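Local structure of hyaluronidase (Thermobaculum terrenum, 5DIY) at residues C[165-168]-C[173-176]; C[116-121]-C[139-144]; C[193-198]-C[204-209]. The protein probably acts as a family 84 glycoside hydrolase with hexosaminidase activity, removing O-linked N-acetylglucosamine from modified proteins. One frame throughout, in Å; residues are numbered along the deposited sequence.

Overall arrangement
All three contacts belong to the eight-stranded parallel beta/alpha (TIM) barrel and follow one another along the chain in the order contact 2, contact 1, contact 3. Each joins the end of a barrel strand, or the loop after it, to a helix that follows it: strand 113-117 with helix 137-153, strand 160-164 with helix 175-183, and strand 189-192 with helix 204-214. The centre of contact 1 lies about 11 Å from that of contact 2 and about 12 Å from that of contact 3, and it touches both; contacts 2 and 3 are about 20 Å apart between centres. All reach NAG, so consecutive strand-to-helix connections together build one side of the sugar site.

Contact 1 of 3, residues C[165-168]-C[173-176]. With NAG (2-acetamido-2-deoxy-beta-D-glucopyranose), chain E.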
loop_
_atom_site.group_PDB
_atom_site.type_symbol
_atom_site.label_atom_id
_atom_site.label_comp_id
_atom_site.label_asym_id
_atom_site.label_seq_id
_atom_site.Cartn_x
_atom_site.Cartn_y
_atom_site.Cartn_z
ATOM N N PRO C 165 -8.006 -17.287 -4.715
ATOM C CA PRO C 165 -7.226 -18.520 -4.730
ATOM C C PRO C 165 -6.040 -18.477 -3.774
ATOM O O PRO C 165 -5.619 -17.402 -3.345
ATOM C CB PRO C 165 -6.751 -18.630 -6.176
ATOM C CG PRO C 165 -6.855 -17.262 -6.757
ATOM C CD PRO C 165 -7.813 -16.475 -5.929
ATOM N N THR C 166 -5.527 -19.655 -3.439
ATOM C CA THR C 166 -4.334 -19.794 -2.598
ATOM C C THR C 166 -3.078 -19.352 -3.349
ATOM O O THR C 166 -2.145 -18.834 -2.742
ATOM C CB THR C 166 -4.218 -21.243 -2.081
ATOM O OG1 THR C 166 -5.417 -21.570 -1.361
ATOM C CG2 THR C 166 -3.026 -21.412 -1.169
ATOM N N PHE C 167 -3.077 -19.539 -4.668
ATOM C CA PHE C 167 -2.070 -18.958 -5.554
ATOM C C PHE C 167 -2.743 -17.823 -6.315
ATOM O O PHE C 167 -3.505 -18.070 -7.258
ATOM C CB PHE C 167 -1.507 -20.029 -6.493
ATOM C CG PHE C 167 -0.723 -21.100 -5.773
ATOM C CD1 PHE C 167 -1.367 -22.211 -5.232
ATOM C CD2 PHE C 167 0.657 -20.981 -5.605
ATOM C CE1 PHE C 167 -0.652 -23.192 -4.553
ATOM C CE2 PHE C 167 1.378 -21.957 -4.925
ATOM C CZ PHE C 167 0.723 -23.066 -4.400
ATOM N N TYR C 168 -2.465 -16.587 -5.886
ATOM C CA TYR C 168 -3.185 -15.383 -6.346
ATOM C C TYR C 168 -2.328 -14.341 -7.081
ATOM O O TYR C 168 -2.823 -13.266 -7.419
ATOM C CB TYR C 168 -3.917 -14.717 -5.164
ATOM C CG TYR C 168 -3.047 -14.352 -3.974
ATOM C CD1 TYR C 168 -2.278 -13.185 -3.965
ATOM C CD2 TYR C 168 -3.010 -15.167 -2.850
ATOM C CE1 TYR C 168 -1.486 -12.855 -2.865
ATOM C CE2 TYR C 168 -2.229 -14.851 -1.752
ATOM C CZ TYR C 168 -1.471 -13.694 -1.756
ATOM O OH TYR C 168 -0.703 -13.404 -0.655
ATOM N N ASN C 173 0.023 -19.492 -15.306
ATOM C CA ASN C 173 -0.128 -20.816 -15.924
ATOM C C ASN C 173 0.097 -21.983 -14.966
ATOM O O ASN C 173 0.261 -23.117 -15.404
ATOM C CB ASN C 173 0.792 -20.919 -17.149
ATOM C CG ASN C 173 0.384 -19.964 -18.253
ATOM O OD1 ASN C 173 1.191 -19.180 -18.744
ATOM N ND2 ASN C 173 -0.883 -20.012 -18.636
ATOM N N LEU C 174 0.054 -21.713 -13.661
ATOM C CA LEU C 174 0.246 -22.746 -12.644
ATOM C C LEU C 174 -0.876 -23.781 -12.725
ATOM O O LEU C 174 -2.024 -23.434 -13.019
ATOM C CB LEU C 174 0.277 -22.104 -11.254
ATOM C CG LEU C 174 0.798 -22.934 -10.082
ATOM C CD1 LEU C 174 2.309 -23.104 -10.173
ATOM C CD2 LEU C 174 0.413 -22.275 -8.767
ATOM N N GLU C 175 -0.535 -25.045 -12.477
ATOM C CA GLU C 175 -1.482 -26.162 -12.581
ATOM C C GLU C 175 -2.725 -25.954 -11.711
ATOM O O GLU C 175 -3.852 -26.161 -12.169
ATOM C CB GLU C 175 -0.790 -27.480 -12.208
ATOM C CG GLU C 175 -1.676 -28.718 -12.288
ATOM C CD GLU C 175 -0.915 -30.001 -11.998
ATOM O OE1 GLU C 175 -0.151 -30.446 -12.877
ATOM O OE2 GLU C 175 -1.086 -30.567 -10.895
ATOM N N TYR C 176 -2.499 -25.561 -10.459
ATOM C CA TYR C 176 -3.566 -25.178 -9.535
ATOM C C TYR C 176 -4.603 -24.235 -10.195
ATOM O O TYR C 176 -5.806 -24.477 -10.109
ATOM C CB TYR C 176 -2.943 -24.542 -8.273
ATOM C CG TYR C 176 -3.916 -23.822 -7.370
ATOM C CD1 TYR C 176 -4.299 -22.508 -7.646
ATOM C CD2 TYR C 176 -4.439 -24.434 -6.230
ATOM C CE1 TYR C 176 -5.191 -21.838 -6.832
ATOM C CE2 TYR C 176 -5.330 -23.761 -5.403
ATOM C CZ TYR C 176 -5.703 -22.462 -5.715
ATOM O OH TYR C 176 -6.590 -21.772 -4.923
HETATM C C1 NAG E . -1.550 -10.429 1.084
HETATM C C2 NAG E . -3.021 -10.483 1.543
HETATM C C3 NAG E . -3.611 -9.122 1.924
HETATM C C4 NAG E . -2.511 -8.165 2.350
HETATM C C5 NAG E . -1.582 -7.942 1.168
HETATM C C6 NAG E . -0.417 -6.992 1.490
HETATM C C7 NAG E . -4.036 -10.787 -0.693
HETATM C C8 NAG E . -4.962 -11.654 -1.500
HETATM N N2 NAG E . -3.860 -11.174 0.571
HETATM O O3 NAG E . -4.556 -9.306 2.984
HETATM O O4 NAG E . -3.069 -6.905 2.723
HETATM O O5 NAG E . -1.091 -9.161 0.602
HETATM O O6 NAG E . 0.316 -7.414 2.643
HETATM O O7 NAG E . -3.485 -9.807 -1.178
#
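In the loop that carries the chain from barrel strand 160-164 to helix 175-183, Tyr176 of the helix reaches back to Pro165, Thr166 and Phe167. Its CG stands trans to the backbone N (chi1 167°), which sends the phenol out from the first turn toward the loop. There Tyr176 OH takes the backbone N-H of Thr166 in a fairly straight bond, 2.8 Å from N to OH with an N-H...O angle of 161°, and it is also hydrogen-bonded to Gln141 OE1. A tyrosine suits this buried place because its face and rim pack while its hydroxyl serves polar groups: Pro165 CB lies in the ring plane, 3.6 Å from Tyr176 CE1. Phe167 meets one face of the same ring by its edge, a T-shaped pair tilted to 58° with centroids 5.1 Å apart. Leu174, at the N-cap position of the helix, lays its CD2 methyl over a face of Phe167, 3.7 Å from the ring centroid, as a CH-pi contact. A leucine at Tyr176 would probably leave the Thr166 N-H and Gln141 OE1 without this partner and Phe167 without an aromatic face to lean on. Tyr168 turns to the other side of the loop, where NAG C8 sits 3.8 Å above the centre of its ring and Tyr168 OH is hydrogen-bonded to Asn120 OD1. Such a loop, packed against its own helix while presenting a side chain to the ligand, is typical of the catalytic end of a TIM barrel.

Contact 2 of 3, residues C[116-121]-C[139-144]; sequences IFFDNV and EAQADF. Unlike the reference sequence in segment 116-121: Asn120 (reference Asp). With NAG (2-acetamido-2-deoxy-beta-D-glucopyranose), chain E.
The ring of Phe118 has the aliphatic part of Gln141 over one face and Phe144 at its edge. Gln141 CG stands above the middle of the ring, 4.2 Å from its centroid and 7° off the normal, a CH-pi contact; Phe144 CD2 comes near the ring plane, 4.3 Å from Phe118 CZ. The glutamine chain, extended beyond CG, runs past the phenylalanine in the opposite direction, and its amide, inclined at 33° to the ring, ends with NE2 3.3 Å from Phe118 CB. Phe118 gives helix 137-153 a flat apolar surface, whereas Gln141 is long enough to pass over it and still offer a polar end. That end is buried but well matched: OE1 and NE2 have hydrogen-bond partners in Tyr176 OH of helix 175-183 and Thr166 OG1 of the loop before it, which hold the amide from turning.

One residue on, the chain faces the sugar. Asp119 points away from the helix, and with CG lodged between its backbone N and carbonyl carbon it brings OD2 to NAG N2, accepting the N-H at 3.0 Å and 166°. The same OD2 forms a salt bridge with Lys43. Asn120 is engineered, an aspartate in the natural sequence; its ND2 comes within 3.6 Å of NAG C2 and is hydrogen-bonded to Tyr14 OH.

An acceptor on the acetamido N-H, beside the position predicted to be the proton donor, is consistent with the substrate-assisted mechanism of family 84. If that prediction holds, the engineered amide cannot serve as the acid, which would be consistent with a sugar remaining bound in the site.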
loop_
_atom_site.group_PDB
_atom_site.type_symbol
_atom_site.label_atom_id
_atom_site.label_comp_id
_atom_site.label_asym_id
_atom_site.label_seq_id
_atom_site.Cartn_x
_atom_site.Cartn_y
_atom_site.Cartn_z
ATOM N N ILE C 116 -15.374 -15.761 -0.425
ATOM C CA ILE C 116 -14.772 -16.917 0.260
ATOM C C ILE C 116 -13.301 -16.990 -0.152
ATOM O O ILE C 116 -12.985 -17.391 -1.277
ATOM C CB ILE C 116 -15.522 -18.242 -0.028
ATOM C CG1 ILE C 116 -17.024 -18.076 0.259
ATOM C CG2 ILE C 116 -14.954 -19.371 0.827
ATOM C CD1 ILE C 116 -17.856 -19.319 0.036
ATOM N N PHE C 117 -12.407 -16.603 0.761
ATOM C CA PHE C 117 -10.989 -16.404 0.417
ATOM C C PHE C 117 -10.096 -17.497 0.972
ATOM O O PHE C 117 -10.313 -17.962 2.089
ATOM C CB PHE C 117 -10.489 -15.034 0.894
ATOM C CG PHE C 117 -11.287 -13.853 0.383
ATOM C CD1 PHE C 117 -12.044 -13.913 -0.792
ATOM C CD2 PHE C 117 -11.239 -12.648 1.067
ATOM C CE1 PHE C 117 -12.755 -12.816 -1.235
ATOM C CE2 PHE C 117 -11.944 -11.545 0.624
ATOM C CZ PHE C 117 -12.705 -11.627 -0.525
ATOM N N PHE C 118 -9.100 -17.896 0.171
ATOM C CA PHE C 118 -8.121 -18.929 0.536
ATOM C C PHE C 118 -6.678 -18.435 0.360
ATOM O O PHE C 118 -5.759 -19.234 0.163
ATOM C CB PHE C 118 -8.363 -20.190 -0.303
ATOM C CG PHE C 118 -9.745 -20.753 -0.152
ATOM C CD1 PHE C 118 -10.053 -21.590 0.912
ATOM C CD2 PHE C 118 -10.749 -20.416 -1.047
ATOM C CE1 PHE C 118 -11.336 -22.093 1.075
ATOM C CE2 PHE C 118 -12.032 -20.918 -0.895
ATOM C CZ PHE C 118 -12.328 -21.760 0.167
ATOM N N ASP C 119 -6.482 -17.119 0.428
ATOM C CA ASP C 119 -5.137 -16.538 0.420
ATOM C C ASP C 119 -4.419 -16.787 1.745
ATOM O O ASP C 119 -5.051 -16.821 2.796
ATOM C CB ASP C 119 -5.183 -15.032 0.137
ATOM C CG ASP C 119 -6.044 -14.265 1.136
ATOM O OD1 ASP C 119 -7.239 -14.596 1.264
ATOM O OD2 ASP C 119 -5.525 -13.329 1.770
ATOM N N ASN C 120 -3.098 -16.950 1.677
ATOM C CA ASN C 120 -2.248 -17.116 2.858
ATOM C C ASN C 120 -2.700 -18.266 3.759
ATOM O O ASN C 120 -3.010 -18.083 4.941
ATOM C CB ASN C 120 -2.150 -15.799 3.638
ATOM C CG ASN C 120 -1.665 -14.641 2.778
ATOM O OD1 ASN C 120 -1.112 -14.837 1.694
ATOM N ND2 ASN C 120 -1.884 -13.422 3.257
ATOM N N VAL C 121 -2.758 -19.445 3.145
ATOM C CA VAL C 121 -2.993 -20.719 3.825
ATOM C C VAL C 121 -1.933 -21.690 3.296
ATOM O O VAL C 121 -1.259 -21.371 2.308
ATOM C CB VAL C 121 -4.426 -21.260 3.575
ATOM C CG1 VAL C 121 -5.463 -20.236 4.021
ATOM C CG2 VAL C 121 -4.642 -21.657 2.113
ATOM N N GLU C 139 -8.782 -28.958 -6.251
ATOM C CA GLU C 139 -9.946 -29.846 -6.380
ATOM C C GLU C 139 -10.849 -29.726 -5.162
ATOM O O GLU C 139 -12.076 -29.671 -5.293
ATOM C CB GLU C 139 -9.520 -31.315 -6.562
ATOM C CG GLU C 139 -9.305 -31.730 -8.012
ATOM C CD GLU C 139 -8.803 -33.167 -8.166
ATOM O OE1 GLU C 139 -8.247 -33.476 -9.241
ATOM O OE2 GLU C 139 -8.958 -33.987 -7.228
ATOM N N ALA C 140 -10.237 -29.703 -3.980
ATOM C CA ALA C 140 -10.976 -29.576 -2.726
ATOM C C ALA C 140 -11.748 -28.260 -2.709
ATOM O O ALA C 140 -12.954 -28.248 -2.480
ATOM C CB ALA C 140 -10.028 -29.649 -1.539
ATOM N N GLN C 141 -11.033 -27.168 -2.984
ATOM C CA GLN C 141 -11.614 -25.822 -3.030
ATOM C C GLN C 141 -12.733 -25.691 -4.062
ATOM O O GLN C 141 -13.793 -25.135 -3.762
ATOM C CB GLN C 141 -10.523 -24.785 -3.326
ATOM C CG GLN C 141 -9.574 -24.574 -2.160
ATOM C CD GLN C 141 -8.415 -23.652 -2.481
ATOM O OE1 GLN C 141 -8.178 -23.303 -3.635
ATOM N NE2 GLN C 141 -7.692 -23.242 -1.448
ATOM N N ALA C 142 -12.491 -26.196 -5.271
ATOM C CA ALA C 142 -13.490 -26.141 -6.341
ATOM C C ALA C 142 -14.776 -26.868 -5.941
ATOM O O ALA C 142 -15.873 -26.346 -6.149
ATOM C CB ALA C 142 -12.928 -26.721 -7.635
ATOM N N ASP C 143 -14.627 -28.058 -5.356
ATOM C CA ASP C 143 -15.768 -28.851 -4.888
ATOM C C ASP C 143 -16.500 -28.181 -3.725
ATOM O O ASP C 143 -17.734 -28.182 -3.676
ATOM C CB ASP C 143 -15.325 -30.263 -4.479
ATOM C CG ASP C 143 -16.464 -31.084 -3.898
ATOM O OD1 ASP C 143 -17.548 -31.115 -4.520
ATOM O OD2 ASP C 143 -16.289 -31.671 -2.809
ATOM N N PHE C 144 -15.743 -27.620 -2.788
ATOM C CA PHE C 144 -16.343 -26.878 -1.682
ATOM C C PHE C 144 -17.148 -25.680 -2.188
ATOM O O PHE C 144 -18.302 -25.494 -1.801
ATOM C CB PHE C 144 -15.274 -26.407 -0.700
ATOM C CG PHE C 144 -15.833 -25.727 0.512
ATOM C CD1 PHE C 144 -16.406 -26.469 1.527
ATOM C CD2 PHE C 144 -15.794 -24.342 0.638
ATOM C CE1 PHE C 144 -16.927 -25.854 2.657
ATOM C CE2 PHE C 144 -16.311 -23.717 1.762
ATOM C CZ PHE C 144 -16.879 -24.475 2.773
HETATM C C1 NAG E . -1.550 -10.429 1.084
HETATM C C2 NAG E . -3.021 -10.483 1.543
HETATM C C3 NAG E . -3.611 -9.122 1.924
HETATM C C4 NAG E . -2.511 -8.165 2.350
HETATM C C5 NAG E . -1.582 -7.942 1.168
HETATM C C6 NAG E . -0.417 -6.992 1.490
HETATM C C7 NAG E . -4.036 -10.787 -0.693
HETATM C C8 NAG E . -4.962 -11.654 -1.500
HETATM N N2 NAG E . -3.860 -11.174 0.571
HETATM O O3 NAG E . -4.556 -9.306 2.984
HETATM O O4 NAG E . -3.069 -6.905 2.723
HETATM O O5 NAG E . -1.091 -9.161 0.602
HETATM O O6 NAG E . 0.316 -7.414 2.643
HETATM O O7 NAG E . -3.485 -9.807 -1.178
#

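Contact 3 of 3, residues C[193-198]-C[204-209]. With NAG (2-acetamido-2-deoxy-beta-D-glucopyranose), chain E.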
loop_
_atom_site.group_PDB
_atom_site.type_symbol
_atom_site.label_atom_id
_atom_site.label_comp_id
_atom_site.label_asym_id
_atom_site.label_seq_id
_atom_site.Cartn_x
_atom_site.Cartn_y
_atom_site.Cartn_z
ATOM N N THR C 193 -3.940 -10.731 -7.894
ATOM C CA THR C 193 -3.248 -9.484 -7.506
ATOM C C THR C 193 -2.209 -8.991 -8.516
ATOM O O THR C 193 -1.761 -7.852 -8.419
ATOM C CB THR C 193 -2.615 -9.570 -6.083
ATOM O OG1 THR C 193 -1.437 -10.386 -6.103
ATOM C CG2 THR C 193 -3.606 -10.149 -5.070
ATOM N N GLY C 194 -1.833 -9.838 -9.472
ATOM C CA GLY C 194 -0.976 -9.448 -10.598
ATOM C C GLY C 194 0.332 -10.210 -10.548
ATOM O O GLY C 194 0.388 -11.269 -9.938
ATOM N N PRO C 195 1.395 -9.692 -11.196
ATOM C CA PRO C 195 2.691 -10.396 -11.142
ATOM C C PRO C 195 3.286 -10.560 -9.735
ATOM O O PRO C 195 3.997 -11.524 -9.493
ATOM C CB PRO C 195 3.602 -9.532 -12.024
ATOM C CG PRO C 195 2.669 -8.843 -12.955
ATOM C CD PRO C 195 1.421 -8.578 -12.159
ATOM N N ASN C 196 2.990 -9.626 -8.831
ATOM C CA ASN C 196 3.451 -9.679 -7.434
ATOM C C ASN C 196 2.263 -9.535 -6.496
ATOM O O ASN C 196 1.132 -9.331 -6.953
ATOM C CB ASN C 196 4.461 -8.556 -7.167
ATOM C CG ASN C 196 5.557 -8.497 -8.219
ATOM O OD1 ASN C 196 6.471 -9.325 -8.218
ATOM N ND2 ASN C 196 5.469 -7.523 -9.122
ATOM N N VAL C 197 2.522 -9.634 -5.193
ATOM C CA VAL C 197 1.497 -9.406 -4.173
ATOM C C VAL C 197 1.014 -7.967 -4.309
ATOM O O VAL C 197 -0.178 -7.719 -4.489
ATOM C CB VAL C 197 2.019 -9.680 -2.735
ATOM C CG1 VAL C 197 1.011 -9.229 -1.688
ATOM C CG2 VAL C 197 2.347 -11.158 -2.559
ATOM N N CYS C 198 1.963 -7.036 -4.237
ATOM C CA CYS C 198 1.741 -5.640 -4.581
ATOM C C CYS C 198 2.431 -5.425 -5.921
ATOM O O CYS C 198 3.657 -5.342 -5.977
ATOM C CB CYS C 198 2.346 -4.738 -3.510
ATOM S SG CYS C 198 1.705 -5.082 -1.867
ATOM N N THR C 204 -2.239 -5.900 -19.935
ATOM C CA THR C 204 -3.286 -6.651 -20.637
ATOM C C THR C 204 -2.780 -8.044 -20.987
ATOM O O THR C 204 -3.498 -9.033 -20.815
ATOM C CB THR C 204 -3.740 -5.960 -21.941
ATOM O OG1 THR C 204 -2.620 -5.806 -22.820
ATOM C CG2 THR C 204 -4.352 -4.596 -21.660
ATOM N N SER C 205 -1.536 -8.113 -21.462
ATOM C CA SER C 205 -0.874 -9.389 -21.740
ATOM C C SER C 205 -0.912 -10.338 -20.547
ATOM O O SER C 205 -1.207 -11.528 -20.702
ATOM C CB SER C 205 0.583 -9.153 -22.140
ATOM O OG SER C 205 1.223 -10.371 -22.477
ATOM N N HIS C 206 -0.607 -9.811 -19.361
ATOM C CA HIS C 206 -0.601 -10.619 -18.147
ATOM C C HIS C 206 -2.003 -11.111 -17.803
ATOM O O HIS C 206 -2.192 -12.300 -17.545
ATOM C CB HIS C 206 -0.010 -9.839 -16.961
ATOM C CG HIS C 206 0.136 -10.659 -15.720
ATOM N ND1 HIS C 206 0.973 -11.749 -15.656
ATOM C CD2 HIS C 206 -0.447 -10.560 -14.501
ATOM C CE1 HIS C 206 0.901 -12.287 -14.452
ATOM N NE2 HIS C 206 0.048 -11.584 -13.732
ATOM N N MET C 207 -2.980 -10.207 -17.814
ATOM C CA MET C 207 -4.360 -10.576 -17.460
ATOM C C MET C 207 -5.045 -11.447 -18.524
ATOM O O MET C 207 -5.967 -12.192 -18.194
ATOM C CB MET C 207 -5.194 -9.341 -17.112
ATOM C CG MET C 207 -4.648 -8.531 -15.935
ATOM S SD MET C 207 -4.261 -9.474 -14.439
ATOM C CE MET C 207 -5.886 -10.133 -14.059
ATOM N N GLN C 208 -4.593 -11.346 -19.777
ATOM C CA GLN C 208 -4.968 -12.293 -20.846
ATOM C C GLN C 208 -4.601 -13.722 -20.478
ATOM O O GLN C 208 -5.420 -14.631 -20.618
ATOM C CB GLN C 208 -4.270 -11.958 -22.175
ATOM C CG GLN C 208 -4.997 -10.965 -23.063
ATOM C CD GLN C 208 -4.260 -10.684 -24.368
ATOM O OE1 GLN C 208 -3.121 -11.120 -24.569
ATOM N NE2 GLN C 208 -4.910 -9.951 -25.264
ATOM N N GLU C 209 -3.366 -13.911 -20.016
ATOM C CA GLU C 209 -2.896 -15.232 -19.600
ATOM C C GLU C 209 -3.719 -15.763 -18.439
ATOM O O GLU C 209 -4.171 -16.904 -18.475
ATOM C CB GLU C 209 -1.424 -15.201 -19.201
ATOM C CG GLU C 209 -0.472 -14.967 -20.356
ATOM C CD GLU C 209 0.963 -14.851 -19.883
ATOM O OE1 GLU C 209 1.343 -13.767 -19.386
ATOM O OE2 GLU C 209 1.706 -15.848 -19.996
HETATM C C1 NAG E . -1.550 -10.429 1.084
HETATM C C2 NAG E . -3.021 -10.483 1.543
HETATM C C3 NAG E . -3.611 -9.122 1.924
HETATM C C4 NAG E . -2.511 -8.165 2.350
HETATM C C5 NAG E . -1.582 -7.942 1.168
HETATM C C6 NAG E . -0.417 -6.992 1.490
HETATM C C7 NAG E . -4.036 -10.787 -0.693
HETATM C C8 NAG E . -4.962 -11.654 -1.500
HETATM N N2 NAG E . -3.860 -11.174 0.571
HETATM O O3 NAG E . -4.556 -9.306 2.984
HETATM O O4 NAG E . -3.069 -6.905 2.723
HETATM O O5 NAG E . -1.091 -9.161 0.602
HETATM O O6 NAG E . 0.316 -7.414 2.643
HETATM O O7 NAG E . -3.485 -9.807 -1.178
#
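His206 carries its CG trans to its own backbone N (chi1 -175°), and a second torsion of 64° turns the imidazole so that one face receives Pro195. Pro195 CG stands almost over the middle of that face, 3.9 Å from the ring centroid and 13° off the normal, a CH-pi contact, while Pro195 CD comes to 3.6 Å from His206 CD2. A proline ring, rigid and rich in C-H groups, suits an aromatic face of this size. His206 NE2 also lies 3.5 Å from Gly194 C. It is close to Pro195 N as well, but that tertiary amide nitrogen has no hydrogen to give, so the approach is packing and no bond. The glycine has its own reason: a CB on Gly194 would run into Pro195 CD and, at this backbone conformation, press on the carbonyl oxygen of Thr193.

Beyond the proline the loop doubles back, and Thr193 OG1 donates to Asn196 O over 2.9 Å, tying the turn across its base. On the ligand side Thr193 CG2 lies 3.9 Å from NAG O7, and Val197 CG1 reaches toward NAG O5, small apolar groups that can border a sugar closely.

The loop thus sits between strand 189-192 and helix 204-214. His206 also meets the ring of Trp192 at the strand's end, Met207 packs on Ala218 and Leu220 of strand 218-222, and backbone hydrogen bonds join Thr193 to Tyr168 in the loop following strand 160-164.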